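Side-chain contacts in sugar phosphate isomerase/epimerase (Parabacteroides distasonis, PDB 3L23), which probably acts as a metal-dependent isomerase or epimerase and binds a magnesium ion in a xylose isomerase-like TIM barrel: residues P131-H136 / D200-D205; N147-V152 / T160-H165; G29-N34 / K65-D70. All blocks are in the same frame, centred on the assembly; numbering follows the deposited sequence.

Contact 1: P131-H136 / D200-D205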
ATOM      1  N   PRO A 131       4.395   3.648 -11.818  1.00 29.22           N
ATOM      2  CA  PRO A 131       5.271   4.315 -12.772  1.00 29.27           C
ATOM      3  C   PRO A 131       4.495   4.839 -13.974  1.00 29.61           C
ATOM      4  O   PRO A 131       3.315   4.555 -14.148  1.00 28.58           O
ATOM      5  CB  PRO A 131       6.257   3.210 -13.225  1.00 30.03           C
ATOM      6  CG  PRO A 131       6.131   2.131 -12.269  1.00 30.10           C
ATOM      7  CD  PRO A 131       4.749   2.225 -11.649  1.00 30.48           C
ATOM      8  N   THR A 132       5.160   5.638 -14.774  1.00 28.95           N
ATOM      9  CA  THR A 132       4.564   6.078 -16.020  1.00 29.98           C
ATOM     10  C   THR A 132       4.308   4.884 -16.946  1.00 30.03           C
ATOM     11  O   THR A 132       5.263   4.207 -17.349  1.00 29.59           O
ATOM     12  CB  THR A 132       5.508   7.048 -16.735  1.00 30.21           C
ATOM     13  OG1 THR A 132       5.737   8.181 -15.888  1.00 30.42           O
ATOM     14  CG2 THR A 132       4.934   7.513 -18.074  1.00 28.76           C
ATOM     15  N   ILE A 133       3.036   4.635 -17.276  1.00 28.77           N
ATOM     16  CA  ILE A 133       2.644   3.566 -18.190  1.00 28.56           C
ATOM     17  C   ILE A 133       1.555   4.092 -19.153  1.00 28.85           C
ATOM     18  O   ILE A 133       0.442   4.421 -18.693  1.00 28.64           O
ATOM     19  CB  ILE A 133       2.096   2.336 -17.470  1.00 28.45           C
ATOM     20  CG1 ILE A 133       3.140   1.755 -16.482  1.00 29.11           C
ATOM     21  CG2 ILE A 133       1.647   1.290 -18.499  1.00 28.92           C
ATOM     22  CD1 ILE A 133       2.600   0.701 -15.478  1.00 27.42           C
ATOM     23  N   THR A 134       1.891   4.207 -20.433  1.00 29.05           N
ATOM     24  CA  THR A 134       0.935   4.625 -21.471  1.00 29.55           C
ATOM     25  C   THR A 134       0.767   3.642 -22.632  1.00 30.46           C
ATOM     26  O   THR A 134      -0.062   3.875 -23.540  1.00 30.57           O
ATOM     27  CB  THR A 134       1.320   5.996 -22.033  1.00 29.24           C
ATOM     28  OG1 THR A 134       2.578   5.914 -22.694  1.00 31.34           O
ATOM     29  CG2 THR A 134       1.422   7.015 -20.916  1.00 31.01           C
ATOM     30  N   THR A 135       1.581   2.590 -22.649  1.00 31.02           N
ATOM     31  CA  THR A 135       1.606   1.634 -23.750  1.00 29.79           C
ATOM     32  C   THR A 135       1.771   0.224 -23.161  1.00 29.21           C
ATOM     33  O   THR A 135       2.202   0.062 -22.018  1.00 28.06           O
ATOM     34  CB  THR A 135       2.761   1.875 -24.747  1.00 30.64           C
ATOM     35  OG1 THR A 135       4.035   1.646 -24.092  1.00 32.02           O
ATOM     36  CG2 THR A 135       2.720   3.295 -25.369  1.00 27.88           C
ATOM     37  N   HIS A 136       1.461  -0.785 -23.982  1.00 29.14           N
ATOM     38  CA  HIS A 136       1.639  -2.179 -23.600  1.00 29.17           C
ATOM     39  C   HIS A 136       3.123  -2.417 -23.314  1.00 28.17           C
ATOM     40  O   HIS A 136       3.460  -3.037 -22.361  1.00 27.97           O
ATOM     41  CB  HIS A 136       1.138  -3.156 -24.703  1.00 29.72           C
ATOM     42  CG  HIS A 136      -0.358  -3.200 -24.859  1.00 33.82           C
ATOM     43  ND1 HIS A 136      -1.052  -2.388 -25.737  1.00 36.80           N
ATOM     44  CD2 HIS A 136      -1.295  -3.982 -24.256  1.00 34.62           C
ATOM     45  CE1 HIS A 136      -2.350  -2.655 -25.649  1.00 37.48           C
ATOM     46  NE2 HIS A 136      -2.523  -3.621 -24.760  1.00 36.69           N
ATOM     47  N   ASP A 200      -4.700  -5.369 -15.187  1.00 28.67           N
ATOM     48  CA  ASP A 200      -4.785  -6.713 -15.800  1.00 29.36           C
ATOM     49  C   ASP A 200      -3.473  -7.133 -16.448  1.00 29.74           C
ATOM     50  O   ASP A 200      -3.094  -8.290 -16.345  1.00 29.05           O
ATOM     51  CB  ASP A 200      -5.960  -6.793 -16.750  1.00 29.54           C
ATOM     52  CG  ASP A 200      -7.254  -6.603 -16.023  1.00 30.56           C
ATOM     53  OD1 ASP A 200      -7.309  -7.065 -14.874  1.00 30.04           O
ATOM     54  OD2 ASP A 200      -8.195  -5.998 -16.548  1.00 28.81           O
ATOM     55  N   LEU A 201      -2.769  -6.199 -17.079  1.00 30.14           N
ATOM     56  CA  LEU A 201      -1.463  -6.480 -17.637  1.00 30.54           C
ATOM     57  C   LEU A 201      -0.454  -6.755 -16.515  1.00 30.34           C
ATOM     58  O   LEU A 201       0.437  -7.603 -16.670  1.00 30.52           O
ATOM     59  CB  LEU A 201      -0.973  -5.328 -18.531  1.00 30.53           C
ATOM     60  CG  LEU A 201      -1.839  -4.973 -19.749  1.00 30.67           C
ATOM     61  CD1 LEU A 201      -1.329  -3.704 -20.408  1.00 31.21           C
ATOM     62  CD2 LEU A 201      -1.932  -6.162 -20.716  1.00 30.03           C
HETATM   63  N   MSE A 202      -0.584  -6.055 -15.382  1.00 31.09           N
HETATM   64  CA  MSE A 202       0.343  -6.266 -14.270  1.00 30.19           C
HETATM   65  C   MSE A 202       0.181  -7.664 -13.700  1.00 30.79           C
HETATM   66  O   MSE A 202       1.170  -8.346 -13.421  1.00 31.41           O
HETATM   67  CB  MSE A 202       0.150  -5.207 -13.174  1.00 30.86           C
HETATM   68  CG  MSE A 202       0.669  -3.835 -13.579  1.00 30.11           C
HETATM   69 SE   MSE A 202       0.358  -2.668 -12.005  0.75 31.04          SE
HETATM   70  CE  MSE A 202       1.342  -1.144 -12.666  1.00 31.07           C
ATOM     71  N   LEU A 203      -1.063  -8.072 -13.502  1.00 30.74           N
ATOM     72  CA  LEU A 203      -1.368  -9.442 -13.057  1.00 30.46           C
ATOM     73  C   LEU A 203      -0.815 -10.458 -14.037  1.00 30.79           C
ATOM     74  O   LEU A 203      -0.145 -11.424 -13.651  1.00 31.01           O
ATOM     75  CB  LEU A 203      -2.868  -9.626 -12.913  1.00 30.99           C
ATOM     76  CG  LEU A 203      -3.474  -8.925 -11.691  1.00 31.85           C
ATOM     77  CD1 LEU A 203      -4.999  -8.678 -11.916  1.00 32.91           C
ATOM     78  CD2 LEU A 203      -3.170  -9.645 -10.345  1.00 31.93           C
ATOM     79  N   LYS A 204      -1.081 -10.257 -15.310  1.00 31.33           N
ATOM     80  CA  LYS A 204      -0.663 -11.250 -16.319  1.00 32.14           C
ATOM     81  C   LYS A 204       0.847 -11.463 -16.416  1.00 31.88           C
ATOM     82  O   LYS A 204       1.322 -12.606 -16.621  1.00 31.62           O
ATOM     83  CB  LYS A 204      -1.184 -10.833 -17.696  1.00 31.70           C
ATOM     84  CG  LYS A 204      -0.894 -11.825 -18.787  1.00 34.31           C
ATOM     85  CD  LYS A 204      -1.612 -11.505 -20.073  1.00 37.24           C
ATOM     86  CE  LYS A 204      -1.147 -10.252 -20.732  1.00 41.88           C
ATOM     87  NZ  LYS A 204      -1.157 -10.544 -22.219  1.00 48.13           N
ATOM     88  N   ASP A 205       1.595 -10.372 -16.333  1.00 30.53           N
ATOM     89  CA  ASP A 205       3.005 -10.364 -16.687  1.00 31.39           C
ATOM     90  C   ASP A 205       3.978 -10.214 -15.530  1.00 30.76           C
ATOM     91  O   ASP A 205       5.170 -10.053 -15.758  1.00 32.07           O
ATOM     92  CB  ASP A 205       3.253  -9.261 -17.709  1.00 32.18           C
ATOM     93  CG  ASP A 205       2.643  -9.577 -19.067  1.00 34.25           C
ATOM     94  OD1 ASP A 205       2.594 -10.765 -19.441  1.00 36.53           O
ATOM     95  OD2 ASP A 205       2.239  -8.641 -19.771  1.00 39.99           O
TER
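H136 meets L201 with its carbon side while its NE2 is hydrogen-bonded to OD2 of D196. That bond restrains the rotation of the imidazole, and the ring is presented so that CD2 lies 3.9 Å from CD1 of L201, the two side chains running at about a right angle. Histidine suits the place because one flat group serves both a polar partner and a hydrocarbon neighbour. V174, on strand 173-174, touches both residues and so extends the apolar patch. H136 opens helix 136-155, directly after the N-cap residue T135, whose OG1 is hydrogen-bonded to the backbone N of E138, and E138 in turn reaches back through OE1 to the N of T134. In the TIM barrel this capped turn ends the loop leaving strand 124-127, and it is here laid against helix 198-205, which leads into strand 211-216. The second point of touch is purely apolar: CD1 of I133 comes within 3.6 Å of CE of selenomethionine M202. Beyond CG the M202 chain is fully extended (chi2 -178°, chi3 171°), so the chain carries its methyl from the helix to the loop, a task suited to a long, unbranched side chain. I133 answers with the longer of its two branches, its CG1 lying beside the backbone N (chi1 -59°), and it also rests on A139 and V142 of helix 136-155. F213 of strand 211-216 and M130 pack against M202. Helix 198-205 supplies these neighbouring side chains from a regular turn, with K204 N bonded to D200 O at 3.0 Å.

Contact 2: N147-V152 / T160-H165. With MG (magnesium ion), chain B; EDO (1,2-ethanediol), chain G.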
ATOM      1  N   ASN A 147       9.463  -7.852 -11.160  1.00 29.35           N
ATOM      2  CA  ASN A 147       9.933  -9.233 -10.964  1.00 28.69           C
ATOM      3  C   ASN A 147      11.382  -9.211 -10.446  1.00 28.84           C
ATOM      4  O   ASN A 147      11.724  -9.928  -9.515  1.00 29.73           O
ATOM      5  CB  ASN A 147       9.883 -10.061 -12.255  1.00 28.58           C
ATOM      6  CG  ASN A 147       8.490 -10.505 -12.633  1.00 27.68           C
ATOM      7  OD1 ASN A 147       7.594 -10.610 -11.788  1.00 27.80           O
ATOM      8  ND2 ASN A 147       8.304 -10.806 -13.906  1.00 26.00           N
ATOM      9  N   GLN A 148      12.224  -8.370 -11.040  1.00 29.63           N
ATOM     10  CA  GLN A 148      13.632  -8.308 -10.623  1.00 29.34           C
ATOM     11  C   GLN A 148      13.750  -7.669  -9.237  1.00 29.62           C
ATOM     12  O   GLN A 148      14.603  -8.082  -8.449  1.00 30.50           O
ATOM     13  CB  GLN A 148      14.489  -7.533 -11.607  1.00 30.12           C
ATOM     14  CG  GLN A 148      15.961  -7.667 -11.246  1.00 30.93           C
ATOM     15  CD  GLN A 148      16.915  -6.968 -12.207  1.00 32.32           C
ATOM     16  OE1 GLN A 148      16.493  -6.275 -13.139  1.00 35.33           O
ATOM     17  NE2 GLN A 148      18.204  -7.137 -11.962  1.00 37.28           N
ATOM     18  N   ALA A 149      12.920  -6.664  -8.935  1.00 29.35           N
ATOM     19  CA  ALA A 149      12.903  -6.035  -7.593  1.00 29.30           C
ATOM     20  C   ALA A 149      12.642  -7.082  -6.531  1.00 29.41           C
ATOM     21  O   ALA A 149      13.275  -7.079  -5.483  1.00 29.57           O
ATOM     22  CB  ALA A 149      11.849  -4.892  -7.494  1.00 28.51           C
ATOM     23  N   SER A 150      11.709  -7.995  -6.808  1.00 29.09           N
ATOM     24  CA  SER A 150      11.382  -9.055  -5.867  1.00 28.86           C
ATOM     25  C   SER A 150      12.598  -9.902  -5.545  1.00 29.06           C
ATOM     26  O   SER A 150      12.827 -10.231  -4.372  1.00 29.14           O
ATOM     27  CB  SER A 150      10.256  -9.914  -6.430  1.00 28.59           C
ATOM     28  OG  SER A 150      10.072 -11.057  -5.634  1.00 29.47           O
ATOM     29  N   ASP A 151      13.390 -10.247  -6.574  1.00 28.55           N
ATOM     30  CA  ASP A 151      14.616 -11.023  -6.382  1.00 29.00           C
ATOM     31  C   ASP A 151      15.584 -10.291  -5.454  1.00 28.93           C
ATOM     32  O   ASP A 151      16.190 -10.897  -4.561  1.00 28.89           O
ATOM     33  CB  ASP A 151      15.342 -11.302  -7.707  1.00 28.56           C
ATOM     34  CG  ASP A 151      14.580 -12.221  -8.650  1.00 29.68           C
ATOM     35  OD1 ASP A 151      13.611 -12.885  -8.265  1.00 29.38           O
ATOM     36  OD2 ASP A 151      15.019 -12.304  -9.825  1.00 33.41           O
ATOM     37  N   VAL A 152      15.734  -8.982  -5.672  1.00 29.16           N
ATOM     38  CA  VAL A 152      16.586  -8.147  -4.821  1.00 28.91           C
ATOM     39  C   VAL A 152      16.080  -8.102  -3.363  1.00 28.93           C
ATOM     40  O   VAL A 152      16.858  -8.232  -2.434  1.00 30.20           O
ATOM     41  CB  VAL A 152      16.689  -6.717  -5.388  1.00 29.77           C
ATOM     42  CG1 VAL A 152      17.380  -5.785  -4.400  1.00 31.07           C
ATOM     43  CG2 VAL A 152      17.411  -6.758  -6.724  1.00 28.24           C
ATOM     44  N   THR A 160       8.556 -12.388   1.380  1.00 32.36           N
ATOM     45  CA  THR A 160       7.360 -12.053   0.576  1.00 32.16           C
ATOM     46  C   THR A 160       7.642 -11.417  -0.788  1.00 32.33           C
ATOM     47  O   THR A 160       6.756 -11.381  -1.635  1.00 31.73           O
ATOM     48  CB  THR A 160       6.397 -11.139   1.353  1.00 33.14           C
ATOM     49  OG1 THR A 160       7.108  -9.992   1.845  1.00 31.97           O
ATOM     50  CG2 THR A 160       5.744 -11.903   2.505  1.00 33.89           C
ATOM     51  N   GLY A 161       8.855 -10.932  -1.010  1.00 32.10           N
ATOM     52  CA  GLY A 161       9.218 -10.331  -2.279  1.00 31.38           C
ATOM     53  C   GLY A 161       8.671  -8.921  -2.469  1.00 30.67           C
ATOM     54  O   GLY A 161       8.738  -8.088  -1.548  1.00 29.90           O
ATOM     55  N   PHE A 162       8.105  -8.678  -3.653  1.00 30.53           N
ATOM     56  CA  PHE A 162       7.653  -7.352  -4.070  1.00 30.17           C
ATOM     57  C   PHE A 162       6.133  -7.257  -3.998  1.00 30.84           C
ATOM     58  O   PHE A 162       5.423  -8.051  -4.637  1.00 31.35           O
ATOM     59  CB  PHE A 162       8.127  -7.057  -5.514  1.00 30.45           C
ATOM     60  CG  PHE A 162       7.686  -5.725  -6.037  1.00 29.82           C
ATOM     61  CD1 PHE A 162       8.448  -4.574  -5.795  1.00 30.71           C
ATOM     62  CD2 PHE A 162       6.515  -5.598  -6.741  1.00 28.82           C
ATOM     63  CE1 PHE A 162       8.050  -3.339  -6.301  1.00 31.61           C
ATOM     64  CE2 PHE A 162       6.109  -4.333  -7.219  1.00 27.84           C
ATOM     65  CZ  PHE A 162       6.878  -3.231  -6.987  1.00 29.60           C
ATOM     66  N   GLY A 163       5.624  -6.314  -3.210  1.00 30.18           N
ATOM     67  CA  GLY A 163       4.196  -6.046  -3.175  1.00 29.41           C
ATOM     68  C   GLY A 163       3.864  -4.772  -3.916  1.00 29.75           C
ATOM     69  O   GLY A 163       4.641  -3.812  -3.883  1.00 30.20           O
ATOM     70  N   TYR A 164       2.674  -4.733  -4.520  1.00 29.68           N
ATOM     71  CA  TYR A 164       2.217  -3.572  -5.288  1.00 29.69           C
ATOM     72  C   TYR A 164       0.839  -3.099  -4.826  1.00 30.57           C
ATOM     73  O   TYR A 164      -0.115  -3.893  -4.811  1.00 30.75           O
ATOM     74  CB  TYR A 164       2.165  -3.885  -6.803  1.00 29.89           C
ATOM     75  CG  TYR A 164       1.859  -2.629  -7.612  1.00 28.40           C
ATOM     76  CD1 TYR A 164       2.837  -1.690  -7.876  1.00 29.08           C
ATOM     77  CD2 TYR A 164       0.542  -2.337  -7.996  1.00 30.45           C
ATOM     78  CE1 TYR A 164       2.524  -0.516  -8.558  1.00 28.07           C
ATOM     79  CE2 TYR A 164       0.240  -1.185  -8.673  1.00 30.15           C
ATOM     80  CZ  TYR A 164       1.242  -0.283  -8.937  1.00 31.90           C
ATOM     81  OH  TYR A 164       0.973   0.874  -9.619  1.00 29.21           O
ATOM     82  N   HIS A 165       0.750  -1.800  -4.498  1.00 30.89           N
ATOM     83  CA  HIS A 165      -0.505  -1.130  -4.087  1.00 30.53           C
ATOM     84  C   HIS A 165      -0.977  -0.200  -5.195  1.00 30.47           C
ATOM     85  O   HIS A 165      -0.234   0.638  -5.729  1.00 29.30           O
ATOM     86  CB  HIS A 165      -0.301  -0.377  -2.745  1.00 30.76           C
ATOM     87  CG  HIS A 165      -1.319   0.694  -2.451  1.00 29.20           C
ATOM     88  ND1 HIS A 165      -1.329   1.904  -3.116  1.00 30.30           N
ATOM     89  CD2 HIS A 165      -2.316   0.771  -1.528  1.00 30.91           C
ATOM     90  CE1 HIS A 165      -2.297   2.669  -2.636  1.00 33.64           C
ATOM     91  NE2 HIS A 165      -2.911   2.005  -1.668  1.00 29.39           N
TER
HETATM   92 MG    MG B   1      -4.312   2.918  -0.178  1.00 16.51          MG
HETATM   93  C1  EDO G   6      13.586 -11.867 -12.595  1.00 36.84           C
HETATM   94  O1  EDO G   6      14.283 -13.028 -12.133  1.00 41.42           O
HETATM   95  C2  EDO G   6      12.498 -12.308 -13.549  1.00 37.68           C
HETATM   96  O2  EDO G   6      11.652 -13.285 -12.934  1.00 36.80           O
HETATM   97  O   HOH W   1      -4.396   4.644  -1.421  1.00 20.44           O
HETATM   98  O   HOH W   2      -2.284   3.999   0.383  1.00 21.55           O
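G161 passes so close to S150 that their CA atoms are only 4.4 Å apart, and OG of S150 lies 3.5 Å from CA of G161. Glycine suits this turn twice over: its phi of 77° is one that residues with side chains seldom adopt, and the lack of a side chain lets the two segments come together beside the serine hydroxyl. That hydroxyl is not idle, since OG of S150 is hydrogen-bonded to the carbonyl O of K210. F162 begins the strand and faces the helix with its CB, 3.7 Å from CB of S150. Its CG is turned anti to the backbone N (chi1 179°), which carries the ring along to A149, where CD1 of F162 lies 3.8 Å from the alanine CB. The small methyl of A149 meets the near part of the ring, whose far end leads away from the helix, and F146 stacks on the same phenyl. Two residues on, Y164 ties its OH to OE2 of E170. The strand then delivers H165 to the metal: NE2 binds the magnesium at 2.2 Å, while O of P128, hydrogen-bonded to ND1, is the second-shell group that orients the ring. Two waters complete the ligand set with D216, H242 and E275, giving six ligand atoms. Helix 136-155 and strand 162-165 are consecutive parts of a beta-alpha-beta crossover that starts at strand 124-127. Strand 162-165 runs parallel between 124-127 and 211-216, and the helix covers its outer side, with helix 103-119 alongside through W110 against A149.

Contact 3: G29-N34 / K65-D70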
ATOM      1  N   GLY A  29       4.038  17.017  18.607  1.00 33.19           N
ATOM      2  CA  GLY A  29       4.012  16.837  20.062  1.00 33.85           C
ATOM      3  C   GLY A  29       4.904  15.671  20.498  1.00 33.75           C
ATOM      4  O   GLY A  29       6.081  15.621  20.174  1.00 35.48           O
ATOM      5  N   ASP A  30       4.304  14.706  21.189  1.00 32.52           N
ATOM      6  CA  ASP A  30       4.983  13.580  21.812  1.00 31.78           C
ATOM      7  C   ASP A  30       4.644  12.357  20.967  1.00 32.00           C
ATOM      8  O   ASP A  30       3.552  11.813  21.101  1.00 32.48           O
ATOM      9  CB  ASP A  30       4.444  13.468  23.251  1.00 31.76           C
ATOM     10  CG  ASP A  30       4.954  12.254  24.027  1.00 31.15           C
ATOM     11  OD1 ASP A  30       5.597  11.355  23.485  1.00 32.97           O
ATOM     12  OD2 ASP A  30       4.649  12.196  25.237  1.00 34.90           O
ATOM     13  N   VAL A  31       5.567  11.943  20.107  1.00 32.12           N
ATOM     14  CA  VAL A  31       5.333  10.807  19.222  1.00 31.98           C
ATOM     15  C   VAL A  31       5.019   9.508  19.977  1.00 30.82           C
ATOM     16  O   VAL A  31       4.151   8.742  19.559  1.00 30.36           O
ATOM     17  CB  VAL A  31       6.517  10.576  18.272  1.00 32.59           C
ATOM     18  CG1 VAL A  31       6.198   9.475  17.303  1.00 33.52           C
ATOM     19  CG2 VAL A  31       6.809  11.862  17.526  1.00 35.11           C
ATOM     20  N   ALA A  32       5.694   9.274  21.095  1.00 30.31           N
ATOM     21  CA  ALA A  32       5.410   8.090  21.913  1.00 30.59           C
ATOM     22  C   ALA A  32       3.972   8.089  22.407  1.00 30.04           C
ATOM     23  O   ALA A  32       3.274   7.051  22.284  1.00 30.30           O
ATOM     24  CB  ALA A  32       6.382   7.984  23.090  1.00 29.63           C
ATOM     25  N   ALA A  33       3.500   9.234  22.912  1.00 29.68           N
ATOM     26  CA  ALA A  33       2.097   9.357  23.337  1.00 29.58           C
ATOM     27  C   ALA A  33       1.129   9.214  22.171  1.00 28.98           C
ATOM     28  O   ALA A  33       0.028   8.607  22.314  1.00 29.67           O
ATOM     29  CB  ALA A  33       1.845  10.680  24.063  1.00 29.32           C
ATOM     30  N   ASN A  34       1.494   9.757  21.008  1.00 28.76           N
ATOM     31  CA  ASN A  34       0.652   9.601  19.813  1.00 28.83           C
ATOM     32  C   ASN A  34       0.516   8.145  19.385  1.00 28.63           C
ATOM     33  O   ASN A  34      -0.556   7.722  18.972  1.00 29.05           O
ATOM     34  CB  ASN A  34       1.146  10.458  18.646  1.00 28.70           C
ATOM     35  CG  ASN A  34       1.106  11.941  18.971  1.00 29.35           C
ATOM     36  OD1 ASN A  34       0.446  12.350  19.927  1.00 29.99           O
ATOM     37  ND2 ASN A  34       1.892  12.743  18.251  1.00 28.74           N
ATOM     38  N   LYS A  65      10.544   2.201  15.704  1.00 29.19           N
ATOM     39  CA  LYS A  65      10.176   0.818  15.996  1.00 30.44           C
ATOM     40  C   LYS A  65      10.010   0.581  17.501  1.00 30.01           C
ATOM     41  O   LYS A  65       9.011   0.014  17.919  1.00 30.07           O
ATOM     42  CB  LYS A  65      11.212  -0.134  15.412  1.00 31.21           C
ATOM     43  CG  LYS A  65      10.878  -1.622  15.592  1.00 32.84           C
ATOM     44  CD  LYS A  65      12.010  -2.466  14.987  1.00 34.00           C
ATOM     45  CE  LYS A  65      11.708  -3.979  15.026  1.00 35.69           C
ATOM     46  NZ  LYS A  65      11.841  -4.524  16.383  1.00 38.65           N
ATOM     47  N   LYS A  66      10.981   1.020  18.299  1.00 29.84           N
ATOM     48  CA  LYS A  66      10.895   0.857  19.737  1.00 30.45           C
ATOM     49  C   LYS A  66       9.684   1.586  20.296  1.00 29.62           C
ATOM     50  O   LYS A  66       8.987   1.030  21.153  1.00 29.03           O
ATOM     51  CB  LYS A  66      12.198   1.282  20.465  1.00 30.90           C
ATOM     52  CG  LYS A  66      12.036   1.190  22.026  1.00 31.28           C
ATOM     53  CD  LYS A  66      13.240   1.077  22.848  1.00 33.64           C
ATOM     54  CE  LYS A  66      12.846   0.951  24.368  1.00 36.34           C
ATOM     55  NZ  LYS A  66      11.808  -0.130  24.659  1.00 38.01           N
HETATM   56  N   MSE A  67       9.416   2.817  19.853  1.00 28.40           N
HETATM   57  CA  MSE A  67       8.253   3.551  20.407  1.00 29.34           C
HETATM   58  C   MSE A  67       6.939   2.855  20.045  1.00 28.44           C
HETATM   59  O   MSE A  67       6.029   2.770  20.846  1.00 29.93           O
HETATM   60  CB  MSE A  67       8.270   5.031  19.978  1.00 29.13           C
HETATM   61  CG  MSE A  67       9.385   5.822  20.633  1.00 30.60           C
HETATM   62 SE   MSE A  67       9.243   7.739  20.301  0.75 30.35          SE
HETATM   63  CE  MSE A  67       9.975   7.751  18.514  1.00 32.84           C
ATOM     64  N   ALA A  68       6.864   2.351  18.829  1.00 28.22           N
ATOM     65  CA  ALA A  68       5.672   1.643  18.359  1.00 27.88           C
ATOM     66  C   ALA A  68       5.461   0.369  19.190  1.00 29.48           C
ATOM     67  O   ALA A  68       4.380   0.061  19.656  1.00 30.32           O
ATOM     68  CB  ALA A  68       5.828   1.303  16.904  1.00 28.53           C
ATOM     69  N   GLU A  69       6.529  -0.376  19.368  1.00 30.26           N
ATOM     70  CA  GLU A  69       6.464  -1.624  20.115  1.00 31.38           C
ATOM     71  C   GLU A  69       6.177  -1.392  21.575  1.00 31.21           C
ATOM     72  O   GLU A  69       5.395  -2.123  22.153  1.00 32.03           O
ATOM     73  CB  GLU A  69       7.732  -2.442  19.888  1.00 30.71           C
ATOM     74  CG  GLU A  69       7.708  -3.104  18.547  1.00 33.38           C
ATOM     75  CD  GLU A  69       8.972  -3.838  18.119  1.00 33.53           C
ATOM     76  OE1 GLU A  69       9.963  -3.929  18.871  1.00 34.76           O
ATOM     77  OE2 GLU A  69       8.969  -4.328  16.972  1.00 35.38           O
ATOM     78  N   ASP A  70       6.764  -0.360  22.177  1.00 30.74           N
ATOM     79  CA  ASP A  70       6.448  -0.041  23.561  1.00 30.93           C
ATOM     80  C   ASP A  70       4.979   0.312  23.738  1.00 30.66           C
ATOM     81  O   ASP A  70       4.450   0.159  24.837  1.00 31.20           O
ATOM     82  CB  ASP A  70       7.287   1.128  24.080  1.00 31.28           C
ATOM     83  CG  ASP A  70       8.750   0.761  24.336  1.00 35.32           C
ATOM     84  OD1 ASP A  70       9.128  -0.439  24.312  1.00 35.70           O
ATOM     85  OD2 ASP A  70       9.530   1.709  24.562  1.00 37.82           O
TER
HETATM   86  O   HOH W   3       5.293   4.485  22.818  1.00 36.74           O
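Selenomethionine M67 reaches across from helix 61-70 and lays its selenium against the first turn of helix 31-40. The SE atom of M67 stands 3.9 Å from the backbone N of A32 and 4.0 Å from CB of the same alanine. A flexible, unbranched selenoether chain suits such a seat: bent at chi3 (-79°), it turns its end aside, so that CE of M67 approaches CG1 of V31 at 4.3 Å. A32 suits its place by being small, for the CA atoms of A32 and M67 are just 5.6 Å apart. V31 offers one methyl of its branched side chain, CG1, to the end of the same chain. These are two outer helices of the TIM barrel, and they meet near the protein surface; helix 31-40 comes after strand 16-18, and helix 61-70 after strand 45-52 and the short strands 55-56 and 59-60. Water bridges the backbones here: one molecule donates to O of M67 at 2.7 Å and, weakly, to O of A32. The turn that carries V31 and A32 is capped by D30, whose OD1 accepts from N of A33 at 3.0 Å, nearly straight at 167° but from well above the carboxylate plane. N34, one turn further, ties its ND2 to the carbonyls of L26 and K28. On helix 61-70 itself, NZ of K66 meets the syn lone pair of D70 OD1 at 2.7 Å, a salt bridge between residues one turn apart.

In the fold
Contacts 1 and 2 are buried and adjoin: SE of M202 packs 3.6 Å from CE2 of Y164, and both draw on helix 136-155, one at its capped start and the other further along. Contact 3 is a surface contact between other outer helices of the barrel, on the opposite side of the chain's centre from contact 1, their centres about 39 Å apart. None has a direct hydrogen bond across it; side-chain packing does the work, joined in contact 2 by a serine oxygen and in contact 3 by a selenium near a backbone N. H136 and S150 bond elsewhere in the barrel, to D196 and K210, whereas contact 3 has a lysine-acid pair within one helix and a water linking two backbones.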